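Local coordinates for aminopeptidase N family protein (Idiomarina loihiensis L2TR, PDB 4FGM), which probably acts as a zinc-dependent aminopeptidase of the M61 family and holds a zinc ion with a bound maleic acid in its pocket, at residues W279-T283 against L284-A288; Q302-Y306 against E307-S311; S372-Y376 against Y377-A381; A402-M405 against K406-H410. All coordinates share one frame; numbering follows the deposited sequence.

In the fold
Interactions 1, 2 and 3 are arranged about the zinc site, and interaction 4 lies behind the first two. Interaction 2 supplies the zinc ligand E307, and interaction 3 brings Y377 to the same maleic acid; their centres are about 9 Å apart, and E307 CG packs against Y376 CE1 at 3.7 Å. Interaction 1 follows the helix bearing H273 and H277 and touches interaction 2 through N280, which lies against Y306 and T310. Interaction 4 backs both: T283 OG1 is 2.8 Å from W409 NE1, and F305 CZ is 3.7 Å from M405 CE. The nearest side-chain atom of M405 is about 12 Å from the zinc ion.

Interaction 1. Residues W279-T283 against L284-A288; sequences WNIKT and LKPKA
W279-T283 turns back on L284-A288 in a tight, buried loop just beyond helix 262-277, and the closure is made mainly by backbone. W279 O receives L284 N at 2.9 Å, while I281 N reaches back to L284 O at 2.6 Å. These two bonds make a single beta bridge between N280 and L284. Helix 262-277 carries the HExxH zinc motif, and the turn is joined to it directly: the backbone oxygen of N280 is hydrogen-bonded to ND1 of the zinc ligand H277, which would fix the rotation of that imidazole. The side chains of N280 and L284 run alongside each other, with OD1 of N280 3.8 Å from CD1 of L284. OD1 is buried without a polar partner, whereas ND2 has a weak bond to T310. On the other side of the turn, K285 leaves its backbone with CG set between N and the carbonyl carbon (chi1 75°) and bends again at chi3, which returns NZ to K282 O for a weak bond of 3.0 Å. A water links this ammonium, at 2.8 Å from K285 NZ, to I281 O. A second water donates to T283 O and accepts from K285 N. T283 OG1 is hydrogen-bonded to W409 NE1 of helix 401-413, and CD1 of I281 meets CD of P286 at 4.1 Å.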
loop_
_atom_site.group_PDB
_atom_site.type_symbol
_atom_site.label_atom_id
_atom_site.label_comp_id
_atom_site.label_asym_id
_atom_site.label_seq_id
_atom_site.Cartn_x
_atom_site.Cartn_y
_atom_site.Cartn_z
ATOM N N TRP A 279 -0.559 12.464 7.164
ATOM C CA TRP A 279 -1.057 12.782 8.491
ATOM C C TRP A 279 -1.193 11.473 9.250
ATOM O O TRP A 279 -0.715 11.330 10.387
ATOM C CB TRP A 279 -2.431 13.431 8.406
ATOM C CG TRP A 279 -2.412 14.819 7.894
ATOM C CD1 TRP A 279 -2.346 15.973 8.636
ATOM C CD2 TRP A 279 -2.488 15.221 6.527
ATOM N NE1 TRP A 279 -2.389 17.076 7.804
ATOM C CE2 TRP A 279 -2.479 16.642 6.507
ATOM C CE3 TRP A 279 -2.571 14.520 5.314
ATOM C CZ2 TRP A 279 -2.547 17.371 5.325
ATOM C CZ3 TRP A 279 -2.642 15.240 4.132
ATOM C CH2 TRP A 279 -2.634 16.659 4.144
ATOM N N ASN A 280 -1.836 10.512 8.609
ATOM C CA ASN A 280 -2.065 9.227 9.240
ATOM C C ASN A 280 -0.957 8.221 8.973
ATOM O O ASN A 280 -0.861 7.699 7.848
ATOM C CB ASN A 280 -3.410 8.717 8.729
ATOM C CG ASN A 280 -4.073 7.704 9.649
ATOM O OD1 ASN A 280 -3.695 7.554 10.808
ATOM N ND2 ASN A 280 -5.105 7.018 9.128
ATOM N N ILE A 281 -0.082 8.060 9.969
ATOM C CA ILE A 281 1.093 7.187 9.963
ATOM C C ILE A 281 2.452 7.832 9.864
ATOM O O ILE A 281 3.445 7.228 10.300
ATOM C CB ILE A 281 1.017 6.059 8.896
ATOM C CG1 ILE A 281 1.857 4.863 9.368
ATOM C CG2 ILE A 281 1.696 6.505 7.615
ATOM C CD1 ILE A 281 1.464 4.362 10.731
ATOM N N LYS A 282 2.511 9.007 9.253
ATOM C CA LYS A 282 3.797 9.665 9.140
ATOM C C LYS A 282 3.982 10.597 10.330
ATOM O O LYS A 282 5.103 10.718 10.841
ATOM C CB LYS A 282 3.920 10.467 7.843
ATOM C CG LYS A 282 4.276 9.601 6.629
ATOM C CD LYS A 282 4.985 8.316 7.052
ATOM C CE LYS A 282 6.466 8.531 7.107
ATOM N NZ LYS A 282 7.061 7.535 8.025
ATOM N N THR A 283 2.906 11.266 10.765
ATOM C CA THR A 283 2.999 12.169 11.913
ATOM C C THR A 283 2.182 11.587 13.061
ATOM O O THR A 283 2.686 11.447 14.176
ATOM C CB THR A 283 2.525 13.589 11.562
ATOM O OG1 THR A 283 1.352 13.525 10.740
ATOM C CG2 THR A 283 3.631 14.337 10.828
ATOM N N LEU A 284 0.922 11.256 12.793
ATOM C CA LEU A 284 0.069 10.622 13.797
ATOM C C LEU A 284 0.465 9.156 13.607
ATOM O O LEU A 284 0.355 8.632 12.501
ATOM C CB LEU A 284 -1.415 10.808 13.447
ATOM C CG LEU A 284 -2.515 10.636 14.509
ATOM C CD1 LEU A 284 -3.614 9.765 13.934
ATOM C CD2 LEU A 284 -1.968 10.026 15.791
ATOM N N LYS A 285 0.947 8.499 14.655
ATOM C CA LYS A 285 1.364 7.107 14.528
ATOM C C LYS A 285 1.396 6.417 15.884
ATOM O O LYS A 285 1.318 7.081 16.916
ATOM C CB LYS A 285 2.757 7.041 13.886
ATOM C CG LYS A 285 3.898 7.419 14.823
ATOM C CD LYS A 285 5.242 7.484 14.096
ATOM C CE LYS A 285 5.342 8.746 13.241
ATOM N NZ LYS A 285 6.683 8.907 12.590
ATOM N N PRO A 286 1.493 5.071 15.904
ATOM C CA PRO A 286 1.532 4.372 17.195
ATOM C C PRO A 286 2.865 4.609 17.908
ATOM O O PRO A 286 3.894 4.836 17.265
ATOM C CB PRO A 286 1.319 2.909 16.809
ATOM C CG PRO A 286 1.912 2.826 15.442
ATOM C CD PRO A 286 1.461 4.112 14.782
ATOM N N LYS A 287 2.840 4.555 19.236
ATOM C CA LYS A 287 4.038 4.778 20.030
ATOM C C LYS A 287 5.126 3.759 19.729
ATOM O O LYS A 287 6.314 4.048 19.874
ATOM C CB LYS A 287 3.688 4.761 21.520
ATOM C CG LYS A 287 2.686 5.846 21.884
ATOM C CD LYS A 287 2.579 6.085 23.383
ATOM C CE LYS A 287 1.570 7.195 23.669
ATOM N NZ LYS A 287 1.531 7.588 25.103
ATOM N N ALA A 288 4.720 2.572 19.298
ATOM C CA ALA A 288 5.677 1.520 18.971
ATOM C C ALA A 288 6.584 1.958 17.823
ATOM O O ALA A 288 7.640 1.373 17.607
ATOM C CB ALA A 288 4.937 0.237 18.600
HETATM O O HOH W 1 6.113 7.468 10.270
HETATM O O HOH W 2 1.821 10.646 16.817
#

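Interaction 2. Residues Q302-Y306 against E307-S311; sequences QLWFY and EGMTS. With ZN (zinc ion), chain C; MAE (maleic acid), chain B.
The side chains of M309, a selenomethionine, and F305 cross at about a right angle. CG of M309 stands over one face of the F305 ring in a CH-pi contact, 3.9 Å from the ring centroid and 25° off the normal. The selenium lies farther out and oblique to the same ring, 5.0 Å from SE to the centroid, a Met-aromatic contact. Bends at chi2 and chi3 of M309 then carry CE to the W304 indole, where it meets CZ3 of W304 at 3.5 Å. The same side chain therefore touches both aromatic groups. Y306 turns a ring face to the F305 edge, with CD1 of F305 over its centre. The backbone here passes from the short helix 303-306 into helix 308-320, and L303 O takes both E307 N and G308 N. T310 OG1 donates to Y306 O at 2.8 Å from above the carbonyl plane. At the junction, the bend of E307 at chi2 (-54°) swings the carboxylate toward the metal: OE1 of E307 binds the zinc ion at 2.2 Å, and OE2 lies 2.6 Å from O1 of maleic acid. H273 and H277 on helix 262-277 complete the protein ligands, in the gluzincin manner. M405 and L408 of helix 401-413 pack on F305, I383 of helix 378-394 meets W304, and F276 of helix 262-277 touches T310.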
loop_
_atom_site.group_PDB
_atom_site.type_symbol
_atom_site.label_atom_id
_atom_site.label_comp_id
_atom_site.label_asym_id
_atom_site.label_seq_id
_atom_site.Cartn_x
_atom_site.Cartn_y
_atom_site.Cartn_z
ATOM N N GLN A 302 -2.414 -1.769 15.751
ATOM C CA GLN A 302 -3.080 -0.558 15.290
ATOM C C GLN A 302 -3.229 -0.318 13.784
ATOM O O GLN A 302 -3.786 0.705 13.374
ATOM C CB GLN A 302 -2.406 0.652 15.933
ATOM C CG GLN A 302 -2.515 0.661 17.450
ATOM C CD GLN A 302 -1.784 1.824 18.084
ATOM O OE1 GLN A 302 -1.976 2.979 17.701
ATOM N NE2 GLN A 302 -0.943 1.526 19.065
ATOM N N LEU A 303 -2.757 -1.240 12.950
ATOM C CA LEU A 303 -2.882 -1.042 11.509
ATOM C C LEU A 303 -4.337 -1.003 11.037
ATOM O O LEU A 303 -4.616 -0.568 9.918
ATOM C CB LEU A 303 -2.105 -2.114 10.751
ATOM C CG LEU A 303 -0.583 -2.067 10.959
ATOM C CD1 LEU A 303 0.087 -3.068 10.027
ATOM C CD2 LEU A 303 -0.055 -0.662 10.684
ATOM N N TRP A 304 -5.269 -1.444 11.883
ATOM C CA TRP A 304 -6.686 -1.412 11.513
ATOM C C TRP A 304 -7.084 0.051 11.387
ATOM O O TRP A 304 -8.005 0.412 10.650
ATOM C CB TRP A 304 -7.561 -2.071 12.589
ATOM C CG TRP A 304 -7.571 -1.348 13.918
ATOM C CD1 TRP A 304 -6.771 -1.606 15.004
ATOM C CD2 TRP A 304 -8.419 -0.256 14.300
ATOM N NE1 TRP A 304 -7.072 -0.744 16.031
ATOM C CE2 TRP A 304 -8.076 0.095 15.628
ATOM C CE3 TRP A 304 -9.434 0.460 13.651
ATOM C CZ2 TRP A 304 -8.714 1.128 16.318
ATOM C CZ3 TRP A 304 -10.073 1.490 14.340
ATOM C CH2 TRP A 304 -9.708 1.814 15.661
ATOM N N PHE A 305 -6.379 0.896 12.128
ATOM C CA PHE A 305 -6.652 2.317 12.111
ATOM C C PHE A 305 -5.765 3.026 11.087
ATOM O O PHE A 305 -6.255 3.752 10.212
ATOM C CB PHE A 305 -6.443 2.896 13.522
ATOM C CG PHE A 305 -6.555 4.397 13.591
ATOM C CD1 PHE A 305 -5.438 5.210 13.354
ATOM C CD2 PHE A 305 -7.781 4.998 13.863
ATOM C CE1 PHE A 305 -5.546 6.605 13.387
ATOM C CE2 PHE A 305 -7.905 6.389 13.899
ATOM C CZ PHE A 305 -6.783 7.199 13.660
ATOM N N TYR A 306 -4.463 2.798 11.182
ATOM C CA TYR A 306 -3.531 3.445 10.273
ATOM C C TYR A 306 -3.675 3.027 8.815
ATOM O O TYR A 306 -3.385 3.807 7.909
ATOM C CB TYR A 306 -2.106 3.257 10.796
ATOM C CG TYR A 306 -1.890 4.137 11.998
ATOM C CD1 TYR A 306 -1.874 5.530 11.860
ATOM C CD2 TYR A 306 -1.831 3.603 13.282
ATOM C CE1 TYR A 306 -1.816 6.366 12.971
ATOM C CE2 TYR A 306 -1.776 4.433 14.404
ATOM C CZ TYR A 306 -1.774 5.816 14.237
ATOM O OH TYR A 306 -1.769 6.649 15.329
ATOM N N GLU A 307 -4.132 1.805 8.582
ATOM C CA GLU A 307 -4.346 1.363 7.214
ATOM C C GLU A 307 -5.843 1.391 6.916
ATOM O O GLU A 307 -6.255 1.799 5.828
ATOM C CB GLU A 307 -3.782 -0.044 6.992
ATOM C CG GLU A 307 -2.258 -0.100 6.898
ATOM C CD GLU A 307 -1.694 0.844 5.847
ATOM O OE1 GLU A 307 -2.480 1.394 5.058
ATOM O OE2 GLU A 307 -0.463 1.032 5.807
ATOM N N GLY A 308 -6.649 0.981 7.899
ATOM C CA GLY A 308 -8.096 0.952 7.740
ATOM C C GLY A 308 -8.749 2.283 7.406
ATOM O O GLY A 308 -9.455 2.384 6.396
HETATM N N MSE A 309 -8.527 3.300 8.245
HETATM C CA MSE A 309 -9.108 4.623 8.016
HETATM C C MSE A 309 -8.687 5.143 6.645
HETATM O O MSE A 309 -9.506 5.677 5.883
HETATM C CB MSE A 309 -8.643 5.624 9.088
HETATM C CG MSE A 309 -8.915 5.225 10.540
HETATM SE SE MSE A 309 -10.796 4.915 10.997
HETATM C CE MSE A 309 -10.727 3.002 11.231
ATOM N N THR A 310 -7.402 4.981 6.339
ATOM C CA THR A 310 -6.851 5.432 5.066
ATOM C C THR A 310 -7.509 4.697 3.896
ATOM O O THR A 310 -7.740 5.277 2.832
ATOM C CB THR A 310 -5.335 5.191 5.014
ATOM O OG1 THR A 310 -4.740 5.655 6.235
ATOM C CG2 THR A 310 -4.718 5.930 3.820
ATOM N N SER A 311 -7.820 3.419 4.102
ATOM C CA SER A 311 -8.452 2.626 3.055
ATOM C C SER A 311 -9.912 2.998 2.849
ATOM O O SER A 311 -10.524 2.587 1.869
ATOM C CB SER A 311 -8.333 1.134 3.357
ATOM O OG SER A 311 -6.990 0.712 3.200
HETATM ZN ZN ZN C . -1.485 2.512 3.446
HETATM C C1 MAE B . 0.392 1.052 2.217
HETATM O O1 MAE B . 0.141 0.455 3.321
HETATM O O2 MAE B . 0.400 2.304 2.213
HETATM C C2 MAE B . 0.704 0.215 1.037
HETATM C C3 MAE B . 1.775 -0.513 0.729
HETATM C C4 MAE B . 2.977 -0.680 1.539
HETATM O O3 MAE B . 3.208 -0.130 2.633
HETATM O O4 MAE B . 3.803 -1.488 1.067
#

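Interaction 3. Residues S372-Y376 against Y377-A381; sequences SIVSY and YAKGA. With MAE (maleic acid), chain B.
S375 O accepts K379 N at 2.8 Å as the chain from S372-Y376 turns into helix 378-394, and the serine acts as the N-cap of that helix. With OG of S375 set opposite its own N (chi1 180°), the hydroxyl doubles back over the first turn and takes the A378 amide at 3.1 Å, almost perfectly straight at 177°. Y377 N adds a weak bond to the same oxygen. V374 CG2 rests obliquely on the aliphatic chain of K379, whose NZ continues to the carbonyl of E448. Beyond the cap, the side chains of Y376 and Y377 run in the same direction toward the zinc pocket. The rings lie near parallel, planes at 23°, but are slid apart so that they barely overlap, and the closest carbons, CE1 of Y376 and CE2 of Y377, are 3.5 Å apart. F362 and V351 pack against Y376, while E307 and S311 lie beside Y377. One water spans the two hydroxyls, 2.6 Å from OH of Y376, and donates to OH of Y377. That second phenol in turn donates to the bound maleic acid, whose O1 lies at the edge of the Y377 ring, in its plane, 2.6 Å from OH.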
loop_
_atom_site.group_PDB
_atom_site.type_symbol
_atom_site.label_atom_id
_atom_site.label_comp_id
_atom_site.label_asym_id
_atom_site.label_seq_id
_atom_site.Cartn_x
_atom_site.Cartn_y
_atom_site.Cartn_z
ATOM N N SER A 372 -8.064 -18.203 6.122
ATOM C CA SER A 372 -7.411 -18.114 7.426
ATOM C C SER A 372 -7.062 -16.749 7.997
ATOM O O SER A 372 -6.661 -16.664 9.155
ATOM C CB SER A 372 -6.140 -18.967 7.396
ATOM O OG SER A 372 -5.277 -18.536 6.349
ATOM N N ILE A 373 -7.184 -15.688 7.209
ATOM C CA ILE A 373 -6.865 -14.361 7.725
ATOM C C ILE A 373 -7.895 -13.339 7.286
ATOM O O ILE A 373 -8.770 -13.627 6.471
ATOM C CB ILE A 373 -5.465 -13.865 7.262
ATOM C CG1 ILE A 373 -5.493 -13.516 5.779
ATOM C CG2 ILE A 373 -4.405 -14.926 7.535
ATOM C CD1 ILE A 373 -4.218 -12.850 5.293
ATOM N N VAL A 374 -7.804 -12.142 7.847
ATOM C CA VAL A 374 -8.718 -11.074 7.479
ATOM C C VAL A 374 -7.850 -9.869 7.127
ATOM O O VAL A 374 -6.737 -9.742 7.625
ATOM C CB VAL A 374 -9.685 -10.738 8.642
ATOM C CG1 VAL A 374 -8.929 -10.083 9.794
ATOM C CG2 VAL A 374 -10.814 -9.844 8.134
ATOM N N SER A 375 -8.343 -8.999 6.257
ATOM C CA SER A 375 -7.578 -7.828 5.846
ATOM C C SER A 375 -7.823 -6.646 6.774
ATOM O O SER A 375 -8.959 -6.178 6.907
ATOM C CB SER A 375 -7.953 -7.437 4.412
ATOM O OG SER A 375 -7.238 -6.294 3.974
ATOM N N TYR A 376 -6.769 -6.164 7.426
ATOM C CA TYR A 376 -6.923 -5.016 8.311
ATOM C C TYR A 376 -7.125 -3.774 7.454
ATOM O O TYR A 376 -7.512 -2.714 7.950
ATOM C CB TYR A 376 -5.716 -4.864 9.248
ATOM C CG TYR A 376 -4.352 -4.881 8.588
ATOM C CD1 TYR A 376 -3.845 -3.745 7.950
ATOM C CD2 TYR A 376 -3.548 -6.028 8.639
ATOM C CE1 TYR A 376 -2.570 -3.747 7.385
ATOM C CE2 TYR A 376 -2.272 -6.042 8.075
ATOM C CZ TYR A 376 -1.790 -4.898 7.452
ATOM O OH TYR A 376 -0.530 -4.905 6.901
ATOM N N TYR A 377 -6.885 -3.923 6.152
ATOM C CA TYR A 377 -7.089 -2.838 5.200
ATOM C C TYR A 377 -8.582 -2.753 4.921
ATOM O O TYR A 377 -9.224 -1.737 5.185
ATOM C CB TYR A 377 -6.388 -3.130 3.871
ATOM C CG TYR A 377 -4.921 -2.810 3.824
ATOM C CD1 TYR A 377 -4.479 -1.511 3.567
ATOM C CD2 TYR A 377 -3.968 -3.808 4.005
ATOM C CE1 TYR A 377 -3.121 -1.218 3.485
ATOM C CE2 TYR A 377 -2.610 -3.525 3.926
ATOM C CZ TYR A 377 -2.198 -2.231 3.662
ATOM O OH TYR A 377 -0.863 -1.958 3.546
ATOM N N ALA A 378 -9.120 -3.844 4.377
ATOM C CA ALA A 378 -10.532 -3.926 4.004
ATOM C C ALA A 378 -11.493 -3.867 5.184
ATOM O O ALA A 378 -12.431 -3.068 5.178
ATOM C CB ALA A 378 -10.781 -5.190 3.186
ATOM N N LYS A 379 -11.276 -4.703 6.196
ATOM C CA LYS A 379 -12.171 -4.670 7.341
ATOM C C LYS A 379 -11.998 -3.361 8.116
ATOM O O LYS A 379 -12.955 -2.837 8.689
ATOM C CB LYS A 379 -11.948 -5.867 8.264
ATOM C CG LYS A 379 -13.056 -5.984 9.297
ATOM C CD LYS A 379 -12.979 -7.247 10.126
ATOM C CE LYS A 379 -14.161 -7.309 11.091
ATOM N NZ LYS A 379 -14.173 -8.560 11.903
ATOM N N GLY A 380 -10.778 -2.834 8.129
ATOM C CA GLY A 380 -10.548 -1.574 8.811
ATOM C C GLY A 380 -11.354 -0.507 8.088
ATOM O O GLY A 380 -11.893 0.418 8.698
ATOM N N ALA A 381 -11.452 -0.648 6.772
ATOM C CA ALA A 381 -12.194 0.308 5.969
ATOM C C ALA A 381 -13.676 0.250 6.316
ATOM O O ALA A 381 -14.347 1.281 6.371
ATOM C CB ALA A 381 -11.986 0.020 4.489
HETATM C C1 MAE B . 0.392 1.052 2.217
HETATM O O1 MAE B . 0.141 0.455 3.321
HETATM O O2 MAE B . 0.400 2.304 2.213
HETATM C C2 MAE B . 0.704 0.215 1.037
HETATM C C3 MAE B . 1.775 -0.513 0.729
HETATM C C4 MAE B . 2.977 -0.680 1.539
HETATM O O3 MAE B . 3.208 -0.130 2.633
HETATM O O4 MAE B . 3.803 -1.488 1.067
HETATM O O HOH W 3 0.387 -2.720 5.718
#

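Interaction 4. Residues A402-M405 against K406-H410; sequences ARVM and KELWH
R403 and E407 are paired across one turn of helix 401-413, a classic i to i+4 salt bridge on an alpha-helix. The carboxylate does not meet the guanidinium edge: OE2 of E407 sits 2.9 Å above the R403 guanidinium plane, toward its rim, and 3.0 Å from NE. No N-H points at it, so the attraction is of charge alone, and the two flat groups stand 76° apart. R403 reaches this place by bending at chi2 (146°), and its CG also touches OE2. K406 runs alongside the arginine, with CE 3.2 Å from R403 NH1, while the like-charged NZ of K406 and NH1 of R403 stay 4.5 Å apart. Around the next side of the helix, V404 CG1 packs on L408 CD1 at 3.7 Å. Beneath these side chains the i to i+4 backbone bonds hold the spacing, E407 N meeting R403 O. W427 of helix 423-429 covers V404, L408 and E407, and M405, a selenomethionine, packs on M309 and F313 of helix 308-320. At the far end, H410 NE2 bonds to F215 O, and the imidazole of H410 has CE3 of W409 3.7 Å above its centre.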
loop_
_atom_site.group_PDB
_atom_site.type_symbol
_atom_site.label_atom_id
_atom_site.label_comp_id
_atom_site.label_asym_id
_atom_site.label_seq_id
_atom_site.Cartn_x
_atom_site.Cartn_y
_atom_site.Cartn_z
ATOM N N ALA A 402 -14.344 12.206 9.619
ATOM C CA ALA A 402 -13.326 13.120 9.116
ATOM C C ALA A 402 -12.954 14.091 10.238
ATOM O O ALA A 402 -11.772 14.308 10.513
ATOM C CB ALA A 402 -13.840 13.881 7.899
ATOM N N ARG A 403 -13.966 14.656 10.894
ATOM C CA ARG A 403 -13.727 15.585 11.991
ATOM C C ARG A 403 -12.906 14.904 13.088
ATOM O O ARG A 403 -11.989 15.498 13.652
ATOM C CB ARG A 403 -15.051 16.098 12.566
ATOM C CG ARG A 403 -14.847 16.998 13.771
ATOM C CD ARG A 403 -15.879 18.109 13.882
ATOM N NE ARG A 403 -15.439 19.117 14.846
ATOM C CZ ARG A 403 -14.372 19.895 14.683
ATOM N NH1 ARG A 403 -13.629 19.794 13.588
ATOM N NH2 ARG A 403 -14.034 20.767 15.621
ATOM N N VAL A 404 -13.227 13.650 13.374
ATOM C CA VAL A 404 -12.502 12.909 14.393
ATOM C C VAL A 404 -11.028 12.755 14.009
ATOM O O VAL A 404 -10.143 12.852 14.869
ATOM C CB VAL A 404 -13.135 11.511 14.614
ATOM C CG1 VAL A 404 -12.245 10.658 15.511
ATOM C CG2 VAL A 404 -14.521 11.668 15.242
HETATM N N MSE A 405 -10.762 12.520 12.723
HETATM C CA MSE A 405 -9.382 12.361 12.253
HETATM C C MSE A 405 -8.614 13.663 12.466
HETATM O O MSE A 405 -7.480 13.655 12.951
HETATM C CB MSE A 405 -9.343 11.978 10.764
HETATM C CG MSE A 405 -9.977 10.631 10.426
HETATM SE SE MSE A 405 -9.177 9.135 11.371
HETATM C CE MSE A 405 -7.364 9.322 10.703
ATOM N N LYS A 406 -9.242 14.779 12.100
ATOM C CA LYS A 406 -8.629 16.098 12.261
ATOM C C LYS A 406 -8.185 16.287 13.709
ATOM O O LYS A 406 -7.015 16.564 13.993
ATOM C CB LYS A 406 -9.631 17.204 11.907
ATOM C CG LYS A 406 -9.084 18.616 12.118
ATOM C CD LYS A 406 -10.195 19.636 12.334
ATOM C CE LYS A 406 -10.430 19.903 13.820
ATOM N NZ LYS A 406 -9.338 20.716 14.447
ATOM N N GLU A 407 -9.139 16.130 14.621
ATOM C CA GLU A 407 -8.881 16.289 16.042
ATOM C C GLU A 407 -7.838 15.310 16.564
ATOM O O GLU A 407 -6.926 15.707 17.294
ATOM C CB GLU A 407 -10.191 16.161 16.819
ATOM C CG GLU A 407 -11.138 17.332 16.565
ATOM C CD GLU A 407 -12.497 17.150 17.210
ATOM O OE1 GLU A 407 -12.569 16.478 18.259
ATOM O OE2 GLU A 407 -13.492 17.693 16.678
ATOM N N LEU A 408 -7.951 14.037 16.193
ATOM C CA LEU A 408 -6.969 13.062 16.653
ATOM C C LEU A 408 -5.587 13.456 16.155
ATOM O O LEU A 408 -4.592 13.254 16.847
ATOM C CB LEU A 408 -7.313 11.653 16.164
ATOM C CG LEU A 408 -8.411 10.919 16.938
ATOM C CD1 LEU A 408 -8.751 9.610 16.238
ATOM C CD2 LEU A 408 -7.944 10.655 18.357
ATOM N N TRP A 409 -5.525 14.037 14.960
ATOM C CA TRP A 409 -4.238 14.441 14.415
ATOM C C TRP A 409 -3.622 15.600 15.195
ATOM O O TRP A 409 -2.425 15.591 15.480
ATOM C CB TRP A 409 -4.347 14.842 12.940
ATOM C CG TRP A 409 -2.996 15.172 12.381
ATOM C CD1 TRP A 409 -2.000 14.288 12.064
ATOM C CD2 TRP A 409 -2.440 16.478 12.204
ATOM N NE1 TRP A 409 -0.859 14.962 11.712
ATOM C CE2 TRP A 409 -1.098 16.309 11.793
ATOM C CE3 TRP A 409 -2.941 17.778 12.367
ATOM C CZ2 TRP A 409 -0.251 17.392 11.534
ATOM C CZ3 TRP A 409 -2.099 18.853 12.111
ATOM C CH2 TRP A 409 -0.766 18.651 11.703
ATOM N N HIS A 410 -4.430 16.601 15.529
ATOM C CA HIS A 410 -3.917 17.748 16.281
ATOM C C HIS A 410 -3.508 17.362 17.699
ATOM O O HIS A 410 -2.561 17.917 18.256
ATOM C CB HIS A 410 -4.962 18.858 16.332
ATOM C CG HIS A 410 -5.064 19.645 15.063
ATOM N ND1 HIS A 410 -4.103 20.550 14.671
ATOM C CD2 HIS A 410 -6.008 19.654 14.091
ATOM C CE1 HIS A 410 -4.449 21.086 13.514
ATOM N NE2 HIS A 410 -5.601 20.558 13.140
#